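Local coordinates for protein pyruvate kinase 1 (Trypanosoma brucei brucei, PDB 4HYW) that probably catalyses the last step of glycolysis, transferring a phosphoryl group from phosphoenolpyruvate to ADP to give pyruvate and ATP, at residues 129-134 against 184-189; 134-139 against 178-183; 211-216 against 239-244; 261-266 against 277-282. All coordinates share one frame; numbering follows the deposited sequence.

Interaction 1. Residues 129-134 against 184-189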
loop_
_atom_site.group_PDB
_atom_site.type_symbol
_atom_site.label_atom_id
_atom_site.label_comp_id
_atom_site.label_asym_id
_atom_site.label_seq_id
_atom_site.Cartn_x
_atom_site.Cartn_y
_atom_site.Cartn_z
ATOM N N TYR A 129 37.723 -35.383 13.990
ATOM C CA TYR A 129 37.700 -33.929 14.014
ATOM C C TYR A 129 38.498 -33.346 15.195
ATOM O O TYR A 129 37.976 -33.250 16.295
ATOM C CB TYR A 129 36.251 -33.428 14.061
ATOM C CG TYR A 129 36.126 -31.954 13.931
ATOM C CD1 TYR A 129 36.488 -31.312 12.759
ATOM C CD2 TYR A 129 35.704 -31.177 15.002
ATOM C CE1 TYR A 129 36.358 -29.930 12.632
ATOM C CE2 TYR A 129 35.545 -29.807 14.876
ATOM C CZ TYR A 129 35.883 -29.188 13.693
ATOM O OH TYR A 129 35.806 -27.814 13.594
ATOM N N PRO A 130 39.760 -32.922 14.952
ATOM C CA PRO A 130 40.666 -32.614 16.078
ATOM C C PRO A 130 40.153 -31.496 16.990
ATOM O O PRO A 130 40.501 -31.463 18.169
ATOM C CB PRO A 130 41.958 -32.176 15.379
ATOM C CG PRO A 130 41.929 -32.892 14.064
ATOM C CD PRO A 130 40.473 -32.912 13.656
ATOM N N GLN A 131 39.334 -30.589 16.456
ATOM C CA GLN A 131 38.840 -29.459 17.244
ATOM C C GLN A 131 37.580 -29.815 18.060
ATOM O O GLN A 131 36.862 -28.915 18.540
ATOM C CB GLN A 131 38.558 -28.239 16.339
ATOM C CG GLN A 131 39.795 -27.436 15.929
ATOM C CD GLN A 131 40.472 -26.741 17.107
ATOM O OE1 GLN A 131 39.853 -25.944 17.817
ATOM N NE2 GLN A 131 41.742 -27.046 17.319
ATOM N N LEU A 132 37.324 -31.118 18.227
ATOM C CA LEU A 132 36.056 -31.584 18.784
ATOM C C LEU A 132 35.755 -30.998 20.175
ATOM O O LEU A 132 34.648 -30.498 20.416
ATOM C CB LEU A 132 35.982 -33.124 18.816
ATOM C CG LEU A 132 34.642 -33.688 19.336
ATOM C CD1 LEU A 132 33.467 -33.216 18.482
ATOM C CD2 LEU A 132 34.651 -35.210 19.451
ATOM N N THR A 133 36.745 -31.044 21.071
ATOM C CA THR A 133 36.538 -30.674 22.466
ATOM C C THR A 133 36.444 -29.168 22.645
ATOM O O THR A 133 36.065 -28.692 23.708
ATOM C CB THR A 133 37.669 -31.208 23.384
ATOM O OG1 THR A 133 38.872 -30.460 23.153
ATOM C CG2 THR A 133 37.938 -32.711 23.127
ATOM N N ASN A 134 36.835 -28.415 21.621
ATOM C CA ASN A 134 36.580 -26.984 21.602
ATOM C C ASN A 134 35.206 -26.667 21.059
ATOM O O ASN A 134 34.569 -25.720 21.502
ATOM C CB ASN A 134 37.642 -26.244 20.792
ATOM C CG ASN A 134 38.995 -26.239 21.478
ATOM O OD1 ASN A 134 39.089 -26.360 22.703
ATOM N ND2 ASN A 134 40.054 -26.133 20.687
ATOM N N GLU A 184 30.505 -24.084 14.777
ATOM C CA GLU A 184 31.399 -23.839 13.676
ATOM C C GLU A 184 32.283 -25.058 13.447
ATOM O O GLU A 184 32.387 -25.941 14.306
ATOM C CB GLU A 184 32.245 -22.600 13.929
ATOM C CG GLU A 184 31.424 -21.407 14.399
ATOM C CD GLU A 184 32.213 -20.118 14.403
ATOM O OE1 GLU A 184 31.620 -19.058 14.703
ATOM O OE2 GLU A 184 33.427 -20.164 14.087
ATOM N N VAL A 185 32.820 -25.156 12.247
ATOM C CA VAL A 185 33.427 -26.377 11.789
ATOM C C VAL A 185 34.514 -25.983 10.825
ATOM O O VAL A 185 34.236 -25.374 9.790
ATOM C CB VAL A 185 32.405 -27.292 11.076
ATOM C CG1 VAL A 185 33.113 -28.319 10.214
ATOM C CG2 VAL A 185 31.525 -27.997 12.095
ATOM N N ASP A 186 35.759 -26.236 11.206
ATOM C CA ASP A 186 36.879 -25.638 10.504
ATOM C C ASP A 186 37.511 -26.564 9.470
ATOM O O ASP A 186 38.701 -26.474 9.199
ATOM C CB ASP A 186 37.928 -25.067 11.489
ATOM C CG ASP A 186 38.886 -26.140 12.049
ATOM O OD1 ASP A 186 38.858 -27.305 11.583
ATOM O OD2 ASP A 186 39.685 -25.799 12.951
ATOM N N LEU A 187 36.691 -27.389 8.829
ATOM C CA LEU A 187 37.140 -28.134 7.657
ATOM C C LEU A 187 37.500 -27.191 6.505
ATOM O O LEU A 187 36.939 -26.097 6.384
ATOM C CB LEU A 187 36.077 -29.135 7.189
ATOM C CG LEU A 187 35.557 -30.201 8.162
ATOM C CD1 LEU A 187 34.203 -30.688 7.677
ATOM C CD2 LEU A 187 36.521 -31.367 8.325
ATOM N N PRO A 188 38.426 -27.627 5.643
ATOM C CA PRO A 188 38.745 -26.885 4.431
ATOM C C PRO A 188 37.536 -26.751 3.509
ATOM O O PRO A 188 36.608 -27.561 3.578
ATOM C CB PRO A 188 39.829 -27.737 3.769
ATOM C CG PRO A 188 39.641 -29.108 4.338
ATOM C CD PRO A 188 39.155 -28.907 5.732
ATOM N N ALA A 189 37.536 -25.710 2.691
ATOM C CA ALA A 189 36.525 -25.542 1.659
ATOM C C ALA A 189 36.488 -26.766 0.768
ATOM O O ALA A 189 35.430 -27.267 0.414
ATOM C CB ALA A 189 36.828 -24.302 0.833
HETATM O O HOH W 1 39.575 -29.820 13.780
#
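The phenol of Tyr129 reaches across to the backbone of Asp186, and this pair carries the contact. The polar link is one direct hydrogen bond. Asp186 N donates to Tyr129 OH over 2.9 Å, and the N-H points nearly straight at the oxygen (165°). The donor lies in the plane of the ring, at its edge. The ring gets there because CG is anti to the backbone N (chi1 -173°), which carries the hydroxyl toward the 184-189 chain.

A water adds a second, weaker link. It accepts from Gln131 N at 2.8 Å and gives a weak bond to Asp186 OD1 at 3.4 Å. The water sits over one face of the Tyr129 ring, toward the rim. The Asp186 carboxylate lies obliquely to the phenol, its plane turned 64° from the ring.

Van der Waals contacts complete the interface. Tyr129 OH lies 3.3 Å from Val185 CA. Tyr129 CD1 is 4.4 Å from Leu187 CD2. Gln131 CG packs on Asp186 OD2 at 3.4 Å, the two side chains crossing at about a right angle. The end of Gln131 turns back to its own segment, where Asn134 ND2 donates to Gln131 OE1 at 2.9 Å.

A type I turn from Tyr129 to Leu132 leads into helix 132-135, with Gln131 at its N-cap. The other segment is a loop between strand 178-179 and helix 192-203. Arg215 holds that loop through the carbonyls of Val185, Leu187 and Pro188. Gln244 of helix 243-247 packs against Glu184 and Val185, while Ile90 touches Tyr129.

Interaction 2. Residues 134-139 against 178-183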
loop_
_atom_site.group_PDB
_atom_site.type_symbol
_atom_site.label_atom_id
_atom_site.label_comp_id
_atom_site.label_asym_id
_atom_site.label_seq_id
_atom_site.Cartn_x
_atom_site.Cartn_y
_atom_site.Cartn_z
ATOM N N ASN A 134 36.835 -28.415 21.621
ATOM C CA ASN A 134 36.580 -26.984 21.602
ATOM C C ASN A 134 35.206 -26.667 21.059
ATOM O O ASN A 134 34.569 -25.720 21.502
ATOM C CB ASN A 134 37.642 -26.244 20.792
ATOM C CG ASN A 134 38.995 -26.239 21.478
ATOM O OD1 ASN A 134 39.089 -26.360 22.703
ATOM N ND2 ASN A 134 40.054 -26.133 20.687
ATOM N N ALA A 135 34.743 -27.490 20.120
ATOM C CA ALA A 135 33.547 -27.184 19.336
ATOM C C ALA A 135 32.230 -27.485 20.088
ATOM O O ALA A 135 31.259 -26.764 19.936
ATOM C CB ALA A 135 33.582 -27.915 18.006
ATOM N N VAL A 136 32.203 -28.574 20.859
ATOM C CA VAL A 136 31.009 -28.958 21.618
ATOM C C VAL A 136 31.291 -28.984 23.117
ATOM O O VAL A 136 32.077 -29.806 23.590
ATOM C CB VAL A 136 30.516 -30.353 21.210
ATOM C CG1 VAL A 136 29.106 -30.584 21.728
ATOM C CG2 VAL A 136 30.577 -30.524 19.700
ATOM N N ARG A 137 30.639 -28.096 23.858
ATOM C CA ARG A 137 30.730 -28.079 25.323
ATOM C C ARG A 137 29.744 -29.066 25.963
ATOM O O ARG A 137 28.849 -29.580 25.289
ATOM C CB ARG A 137 30.461 -26.667 25.864
ATOM C CG ARG A 137 31.077 -25.553 25.043
ATOM C CD ARG A 137 32.566 -25.393 25.324
ATOM N NE ARG A 137 33.180 -24.442 24.397
ATOM C CZ ARG A 137 32.721 -23.210 24.173
ATOM N NH1 ARG A 137 33.329 -22.423 23.296
ATOM N NH2 ARG A 137 31.647 -22.766 24.821
ATOM N N PRO A 138 29.889 -29.309 27.280
ATOM C CA PRO A 138 28.903 -30.099 28.018
ATOM C C PRO A 138 27.472 -29.555 27.846
ATOM O O PRO A 138 27.259 -28.345 27.899
ATOM C CB PRO A 138 29.363 -29.951 29.467
ATOM C CG PRO A 138 30.844 -29.787 29.363
ATOM C CD PRO A 138 31.074 -28.993 28.106
ATOM N N GLY A 139 26.519 -30.444 27.577
ATOM C CA GLY A 139 25.158 -30.031 27.246
ATOM C C GLY A 139 24.868 -30.086 25.757
ATOM O O GLY A 139 23.728 -30.310 25.352
ATOM N N ILE A 178 29.308 -37.696 10.958
ATOM C CA ILE A 178 29.084 -36.919 12.181
ATOM C C ILE A 178 28.615 -35.515 11.817
ATOM O O ILE A 178 29.075 -34.922 10.846
ATOM C CB ILE A 178 30.384 -36.798 13.038
ATOM C CG1 ILE A 178 30.873 -38.185 13.501
ATOM C CG2 ILE A 178 30.187 -35.835 14.208
ATOM C CD1 ILE A 178 29.980 -38.871 14.526
ATOM N N ASN A 179 27.696 -34.989 12.608
ATOM C CA ASN A 179 27.253 -33.614 12.463
ATOM C C ASN A 179 27.335 -32.942 13.806
ATOM O O ASN A 179 27.093 -33.572 14.828
ATOM C CB ASN A 179 25.818 -33.577 11.937
ATOM C CG ASN A 179 25.713 -34.058 10.494
ATOM O OD1 ASN A 179 25.463 -35.236 10.235
ATOM N ND2 ASN A 179 25.895 -33.137 9.544
ATOM N N LEU A 180 27.815 -31.709 13.818
ATOM C CA LEU A 180 27.948 -30.962 15.066
ATOM C C LEU A 180 26.983 -29.775 15.087
ATOM O O LEU A 180 27.367 -28.642 14.779
ATOM C CB LEU A 180 29.397 -30.490 15.255
ATOM C CG LEU A 180 30.458 -31.587 15.165
ATOM C CD1 LEU A 180 31.862 -30.984 15.216
ATOM C CD2 LEU A 180 30.271 -32.640 16.252
ATOM N N PRO A 181 25.713 -30.043 15.411
ATOM C CA PRO A 181 24.665 -29.024 15.268
ATOM C C PRO A 181 25.057 -27.752 16.002
ATOM O O PRO A 181 25.441 -27.813 17.154
ATOM C CB PRO A 181 23.462 -29.669 15.962
ATOM C CG PRO A 181 24.074 -30.619 16.948
ATOM C CD PRO A 181 25.259 -31.188 16.222
ATOM N N GLY A 182 25.033 -26.623 15.308
ATOM C CA GLY A 182 25.192 -25.330 15.954
ATOM C C GLY A 182 26.629 -24.960 16.268
ATOM O O GLY A 182 26.883 -23.901 16.844
ATOM N N CYS A 183 27.577 -25.814 15.874
ATOM C CA CYS A 183 29.004 -25.506 16.033
ATOM C C CYS A 183 29.615 -25.058 14.716
ATOM O O CYS A 183 29.304 -25.600 13.666
ATOM C CB CYS A 183 29.771 -26.723 16.580
ATOM S SG CYS A 183 28.820 -27.736 17.747
#
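Val136 CG2 and Cys183 SG meet because each is set anti to its own carbonyl carbon. In Val136 the other methyl, CG1, takes the place anti to the backbone N (chi1 -165°), which leaves CG2 for the contact. In Cys183 a chi1 of -35° swings the sulfur beside its own backbone N. Val136 CG2 and Cys183 SG end 3.8 Å apart.

The same Val136 methyl also touches Leu180 CD2 at 4.1 Å, so one branch of the valine serves two partners. The other leucine methyl, CD1, lies at 4.5 Å from Ala135 CB. Ala135 CB in turn packs on Cys183 CB at 4.2 Å. Ala135 and Val136 thus form one small apolar patch, and Leu180 and Cys183 form the other.

A type II turn from Leu180 to Cys183 presents both of these residues to the partner. Its backbone bond runs from Cys183 N to Leu180 O at 3.0 Å. Gly182 holds a positive phi of 80° within it. The turn follows strand 178-179, an outer strand of the mixed sheet that forms the body of the B domain, and it meets the end of helix 132-135.

The direct contacts are dispersive, apart from one polar approach in which Cys183 SG lies 3.4 Å from Ala135 O. With aliphatic groups and a thiol as the main partners, the contact depends on fit of shape more than on directed bonds.

Interaction 3. Residues 211-216 against 239-244. With MG (magnesium ion), chain C.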
loop_
_atom_site.group_PDB
_atom_site.type_symbol
_atom_site.label_atom_id
_atom_site.label_comp_id
_atom_site.label_asym_id
_atom_site.label_seq_id
_atom_site.Cartn_x
_atom_site.Cartn_y
_atom_site.Cartn_z
ATOM N N ALA A 211 28.761 -26.740 -4.854
ATOM C CA ALA A 211 29.795 -26.870 -3.840
ATOM C C ALA A 211 29.230 -27.197 -2.463
ATOM O O ALA A 211 28.561 -26.370 -1.844
ATOM C CB ALA A 211 30.614 -25.611 -3.779
ATOM N N SER A 212 29.624 -28.351 -1.934
ATOM C CA SER A 212 29.074 -28.866 -0.688
ATOM C C SER A 212 29.554 -28.100 0.526
ATOM O O SER A 212 30.657 -27.570 0.533
ATOM C CB SER A 212 29.417 -30.343 -0.527
ATOM O OG SER A 212 28.750 -31.126 -1.504
ATOM N N PHE A 213 28.689 -28.017 1.540
ATOM C CA PHE A 213 29.083 -27.615 2.865
ATOM C C PHE A 213 29.788 -26.246 2.918
ATOM O O PHE A 213 30.730 -26.050 3.684
ATOM C CB PHE A 213 29.948 -28.698 3.496
ATOM C CG PHE A 213 29.924 -28.699 4.990
ATOM C CD1 PHE A 213 28.737 -28.899 5.683
ATOM C CD2 PHE A 213 31.103 -28.599 5.711
ATOM C CE1 PHE A 213 28.719 -28.966 7.076
ATOM C CE2 PHE A 213 31.089 -28.639 7.107
ATOM C CZ PHE A 213 29.897 -28.828 7.787
ATOM N N ILE A 214 29.251 -25.274 2.197
ATOM C CA ILE A 214 29.748 -23.902 2.287
ATOM C C ILE A 214 29.250 -23.180 3.523
ATOM O O ILE A 214 28.035 -23.008 3.722
ATOM C CB ILE A 214 29.355 -23.094 1.066
ATOM C CG1 ILE A 214 30.023 -23.682 -0.186
ATOM C CG2 ILE A 214 29.722 -21.632 1.271
ATOM C CD1 ILE A 214 31.527 -23.504 -0.224
ATOM N N ARG A 215 30.186 -22.658 4.301
ATOM C CA ARG A 215 29.853 -22.043 5.589
ATOM C C ARG A 215 30.229 -20.574 5.624
ATOM O O ARG A 215 29.744 -19.837 6.481
ATOM C CB ARG A 215 30.570 -22.784 6.727
ATOM C CG ARG A 215 30.180 -24.247 6.832
ATOM C CD ARG A 215 31.367 -25.131 7.197
ATOM N NE ARG A 215 32.077 -25.555 6.003
ATOM C CZ ARG A 215 33.376 -25.824 5.959
ATOM N NH1 ARG A 215 34.108 -25.753 7.049
ATOM N NH2 ARG A 215 33.944 -26.147 4.814
ATOM N N THR A 216 31.171 -20.172 4.759
ATOM C CA THR A 216 31.712 -18.807 4.768
ATOM C C THR A 216 31.962 -18.319 3.328
ATOM O O THR A 216 32.284 -19.111 2.443
ATOM C CB THR A 216 33.067 -18.729 5.549
ATOM O OG1 THR A 216 34.115 -19.283 4.744
ATOM C CG2 THR A 216 33.001 -19.479 6.853
ATOM N N LYS A 239 26.047 -24.801 -1.750
ATOM C CA LYS A 239 25.101 -25.543 -0.932
ATOM C C LYS A 239 25.110 -25.080 0.525
ATOM O O LYS A 239 26.113 -25.200 1.226
ATOM C CB LYS A 239 25.396 -27.045 -1.016
ATOM C CG LYS A 239 25.235 -27.592 -2.421
ATOM C CD LYS A 239 25.869 -28.957 -2.582
ATOM C CE LYS A 239 24.993 -30.075 -2.029
ATOM N NZ LYS A 239 25.835 -31.303 -1.886
ATOM N N ILE A 240 23.970 -24.591 0.987
ATOM C CA ILE A 240 23.823 -24.218 2.387
ATOM C C ILE A 240 23.355 -25.426 3.210
ATOM O O ILE A 240 22.348 -26.024 2.905
ATOM C CB ILE A 240 22.823 -23.059 2.542
ATOM C CG1 ILE A 240 23.260 -21.882 1.677
ATOM C CG2 ILE A 240 22.702 -22.645 4.005
ATOM C CD1 ILE A 240 24.666 -21.387 1.970
ATOM N N GLU A 241 24.147 -25.819 4.205
ATOM C CA GLU A 241 24.033 -27.167 4.771
ATOM C C GLU A 241 23.995 -27.171 6.274
ATOM O O GLU A 241 23.684 -28.187 6.864
ATOM C CB GLU A 241 25.178 -28.071 4.280
ATOM C CG GLU A 241 25.004 -28.554 2.856
ATOM C CD GLU A 241 25.902 -29.725 2.522
ATOM O OE1 GLU A 241 26.146 -30.553 3.427
ATOM O OE2 GLU A 241 26.369 -29.823 1.357
ATOM N N ASN A 242 24.353 -26.044 6.899
ATOM C CA ASN A 242 24.390 -25.961 8.359
ATOM C C ASN A 242 24.150 -24.548 8.881
ATOM O O ASN A 242 23.929 -23.640 8.111
ATOM C CB ASN A 242 25.711 -26.557 8.904
ATOM C CG ASN A 242 26.884 -25.559 8.883
ATOM O OD1 ASN A 242 26.877 -24.545 8.147
ATOM N ND2 ASN A 242 27.926 -25.880 9.641
ATOM N N HIS A 243 24.189 -24.369 10.187
ATOM C CA HIS A 243 23.778 -23.121 10.781
ATOM C C HIS A 243 24.657 -21.975 10.333
ATOM O O HIS A 243 24.192 -20.845 10.178
ATOM C CB HIS A 243 23.749 -23.229 12.315
ATOM C CG HIS A 243 25.088 -22.922 12.971
ATOM N ND1 HIS A 243 26.128 -23.834 13.006
ATOM C CD2 HIS A 243 25.591 -21.728 13.541
ATOM C CE1 HIS A 243 27.201 -23.266 13.608
ATOM N NE2 HIS A 243 26.887 -21.974 13.916
ATOM N N GLN A 244 25.936 -22.258 10.122
ATOM C CA GLN A 244 26.890 -21.255 9.666
ATOM C C GLN A 244 26.506 -20.725 8.302
ATOM O O GLN A 244 26.566 -19.521 8.048
ATOM C CB GLN A 244 28.236 -21.902 9.504
ATOM C CG GLN A 244 29.156 -21.779 10.672
ATOM C CD GLN A 244 30.431 -22.555 10.430
ATOM O OE1 GLN A 244 30.431 -23.838 10.388
ATOM N NE2 GLN A 244 31.517 -21.816 10.181
HETATM MG MG MG C . 27.066 -32.633 3.571
HETATM O O HOH W 2 26.507 -24.712 5.115
HETATM O O HOH W 3 26.975 -32.507 1.424
HETATM O O HOH W 4 28.918 -31.646 3.440
HETATM O O HOH W 5 26.292 -32.717 5.401
HETATM O O HOH W 6 26.704 -34.679 3.069
#
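Phe213 N gives a weak hydrogen bond to Glu241 OE2, 2.9 Å long and bent to 143°, in the closely packed half of this contact. The backbones run side by side here. Lys239 N donates to Ala211 O at 3.0 Å, and Lys239 O accepts from Ile214 N at 3.3 Å. Lys239 NZ gives a hydrogen bond to Ser212 OG at 2.9 Å. Both ends have outside partners as well: Asp84 accepts from the lysine, and the hydroxyl bonds to the carbonyl of Thr85.

Phe213 and Glu241 cross at about a right angle, and Glu241 OE1 lies at the edge of the ring. Arg215 NE returns to Phe213 O at 2.7 Å, nearly straight at 172°. This folds the guanidinium back so that Phe213 CE2 lies over one of its faces. The aliphatic part of Arg215 rests on the Gln244 amide, with the guanidinium and amide planes 81° apart.

Water enters at two places. One water bridges the two segments: it donates to Ile214 O and Asn242 OD1 and accepts from Glu241 N. Asn242, the N-cap of helix 243-247, also accepts at OD1 from Gly245 N. The metal side is looser and more hydrated. Magnesium takes Glu241 OE1 at 2.3 Å, four waters, and Asp265. One of those waters also donates to Glu241 OE2 at 2.8 Å.

The segments take in the C-terminal ends of the neighbouring parallel strands 208-211 and 235-240 and the loops beyond. That is where a TIM barrel carries its active site, and the carboxylate-bound magnesium beside a lysine fits the catalytic centre of pyruvate kinase.

Interaction 4. Residues 261-266 against 277-282. With MG (magnesium ion), chain C.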
loop_
_atom_site.group_PDB
_atom_site.type_symbol
_atom_site.label_atom_id
_atom_site.label_comp_id
_atom_site.label_asym_id
_atom_site.label_seq_id
_atom_site.Cartn_x
_atom_site.Cartn_y
_atom_site.Cartn_z
ATOM N N VAL A 261 19.583 -24.676 -1.640
ATOM C CA VAL A 261 19.138 -24.913 -0.299
ATOM C C VAL A 261 19.140 -26.406 -0.137
ATOM O O VAL A 261 18.236 -27.076 -0.625
ATOM C CB VAL A 261 17.694 -24.392 -0.047
ATOM C CG1 VAL A 261 17.337 -24.587 1.422
ATOM C CG2 VAL A 261 17.555 -22.917 -0.465
ATOM N N ALA A 262 20.213 -26.940 0.443
ATOM C CA ALA A 262 20.378 -28.400 0.517
ATOM C C ALA A 262 19.651 -28.949 1.729
ATOM O O ALA A 262 20.255 -29.175 2.773
ATOM C CB ALA A 262 21.846 -28.770 0.559
ATOM N N ARG A 263 18.339 -29.090 1.604
ATOM C CA ARG A 263 17.468 -29.314 2.756
ATOM C C ARG A 263 17.813 -30.599 3.550
ATOM O O ARG A 263 17.717 -30.614 4.779
ATOM C CB ARG A 263 15.995 -29.309 2.324
ATOM C CG ARG A 263 15.549 -27.965 1.753
ATOM C CD ARG A 263 14.052 -27.904 1.537
ATOM N NE ARG A 263 13.589 -28.998 0.706
ATOM C CZ ARG A 263 12.308 -29.237 0.432
ATOM N NH1 ARG A 263 11.367 -28.416 0.875
ATOM N NH2 ARG A 263 11.953 -30.337 -0.232
ATOM N N GLY A 264 18.261 -31.646 2.839
ATOM C CA GLY A 264 18.564 -32.937 3.479
ATOM C C GLY A 264 19.627 -32.791 4.553
ATOM O O GLY A 264 19.385 -33.089 5.734
ATOM N N ASP A 265 20.756 -32.203 4.176
ATOM C CA ASP A 265 21.837 -31.982 5.111
ATOM C C ASP A 265 21.495 -30.887 6.129
ATOM O O ASP A 265 21.772 -31.017 7.308
ATOM C CB ASP A 265 23.144 -31.671 4.347
ATOM C CG ASP A 265 23.806 -32.974 3.719
ATOM O OD1 ASP A 265 24.914 -32.881 3.119
ATOM O OD2 ASP A 265 23.204 -34.075 3.842
ATOM N N LEU A 266 20.877 -29.813 5.666
ATOM C CA LEU A 266 20.514 -28.714 6.560
ATOM C C LEU A 266 19.602 -29.207 7.703
ATOM O O LEU A 266 19.774 -28.825 8.859
ATOM C CB LEU A 266 19.845 -27.582 5.767
ATOM C CG LEU A 266 19.566 -26.273 6.507
ATOM C CD1 LEU A 266 20.846 -25.699 7.133
ATOM C CD2 LEU A 266 18.894 -25.252 5.571
ATOM N N VAL A 277 11.867 -22.048 7.564
ATOM C CA VAL A 277 12.212 -20.668 7.784
ATOM C C VAL A 277 13.459 -20.281 6.975
ATOM O O VAL A 277 13.455 -19.257 6.295
ATOM C CB VAL A 277 12.428 -20.384 9.262
ATOM C CG1 VAL A 277 12.871 -18.955 9.467
ATOM C CG2 VAL A 277 11.153 -20.654 10.024
ATOM N N ALA A 278 14.460 -21.169 6.950
ATOM C CA ALA A 278 15.727 -20.912 6.234
ATOM C C ALA A 278 15.483 -20.873 4.726
ATOM O O ALA A 278 16.055 -20.032 3.991
ATOM C CB ALA A 278 16.748 -22.005 6.564
ATOM N N GLN A 279 14.697 -21.840 4.258
ATOM C CA GLN A 279 14.296 -21.885 2.874
ATOM C C GLN A 279 13.686 -20.553 2.435
ATOM O O GLN A 279 14.097 -20.003 1.434
ATOM C CB GLN A 279 13.295 -23.003 2.642
ATOM C CG GLN A 279 12.807 -23.058 1.231
ATOM C CD GLN A 279 11.976 -24.307 0.945
ATOM O OE1 GLN A 279 12.141 -25.370 1.606
ATOM N NE2 GLN A 279 11.024 -24.181 -0.026
ATOM N N MET A 280 12.693 -20.066 3.168
ATOM C CA MET A 280 11.954 -18.892 2.751
ATOM C C MET A 280 12.879 -17.676 2.706
ATOM O O MET A 280 12.822 -16.880 1.786
ATOM C CB MET A 280 10.794 -18.614 3.729
ATOM C CG MET A 280 9.592 -19.512 3.524
ATOM S SD MET A 280 8.242 -19.078 4.658
ATOM C CE MET A 280 8.961 -19.610 6.195
ATOM N N CYS A 281 13.769 -17.587 3.691
ATOM C CA CYS A 281 14.685 -16.483 3.816
ATOM C C CYS A 281 15.759 -16.530 2.712
ATOM O O CYS A 281 16.037 -15.524 2.054
ATOM C CB CYS A 281 15.360 -16.557 5.174
ATOM S SG CYS A 281 16.741 -15.418 5.388
ATOM N N ILE A 282 16.432 -17.673 2.594
ATOM C CA ILE A 282 17.488 -17.840 1.609
ATOM C C ILE A 282 16.936 -17.591 0.183
ATOM O O ILE A 282 17.533 -16.834 -0.608
ATOM C CB ILE A 282 18.100 -19.253 1.707
ATOM C CG1 ILE A 282 18.859 -19.419 3.036
ATOM C CG2 ILE A 282 19.005 -19.545 0.520
ATOM C CD1 ILE A 282 19.170 -20.880 3.368
HETATM MG MG MG C . 27.066 -32.633 3.571
HETATM O O HOH W 4 28.918 -31.646 3.440
HETATM O O HOH W 5 26.292 -32.717 5.401
HETATM O O HOH W 3 26.975 -32.507 1.424
HETATM O O HOH W 6 26.704 -34.679 3.069
#
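Val261 of strand 258-262 lies against Gln279 of helix 274-289, their CA atoms 6.5 Å apart, and the chain then turns at Ala262, the N-cap of helix 263-269 and the centre of an inverse gamma turn. Gln279 is the polar partner. With CG anti to the backbone N (chi1 178°) and the chain extended beyond it, the Gln279 amide is carried out to Arg263. Arg263 NH1 donates to Gln279 OE1 at 3.2 Å, with an angle of 151°. The oxygen comes in at the guanidinium edge, near its plane, and the guanidinium and amide planes are 62° apart. Arg263 CD lies equally near Gln279 OE1, at 3.2 Å.

The apolar contacts lie together, away from this pair. Val261 CG2 meets Ile282 CG2 at 3.8 Å, while Val261 CG1 faces the backbone of Gln279. Leu266 CD2 rests on Ala278 CB at 4.0 Å.

Asp265 turns from this packing to the metal. Asp265 OD1 binds magnesium at 2.2 Å and completes the site with Glu241. The carbonyls of Arg263 and Gly264 accept from Arg311 of the second subunit, which ties the short helix to the subunit interface.

Arg263 is buried, and its charge is met mainly by Asp316 in a salt bridge, with the carbonyls of Ala296 and Thr297 accepting further bonds. Gln279 therefore adds a neutral acceptor to a well-satisfied guanidinium. The rest of the contact is aliphatic, so a few directed bonds fix the arginine within otherwise apolar packing.

Overall arrangement
Interactions 3 and 4 are buried in the barrel and use adjacent strands, 235-240 and 258-262. They share the magnesium ion and its four waters, with one carboxylate ligand from each. Leu266 of interaction 4 also packs on the backbone of Glu241 and Asn242. Interactions 1 and 2 lie farther from the centre of the chain and are only partly buried. Both use helix 132-135, and Tyr129 of the first packs on Leu180 of the second. Chemistry follows place: interaction 2 is mostly apolar, interaction 1 rests on one phenol bond and a water, interaction 3 is rich in polar links, and interaction 4 joins aliphatic packing to an arginine. Interactions 1 and 3 touch through Arg215 and Gln244.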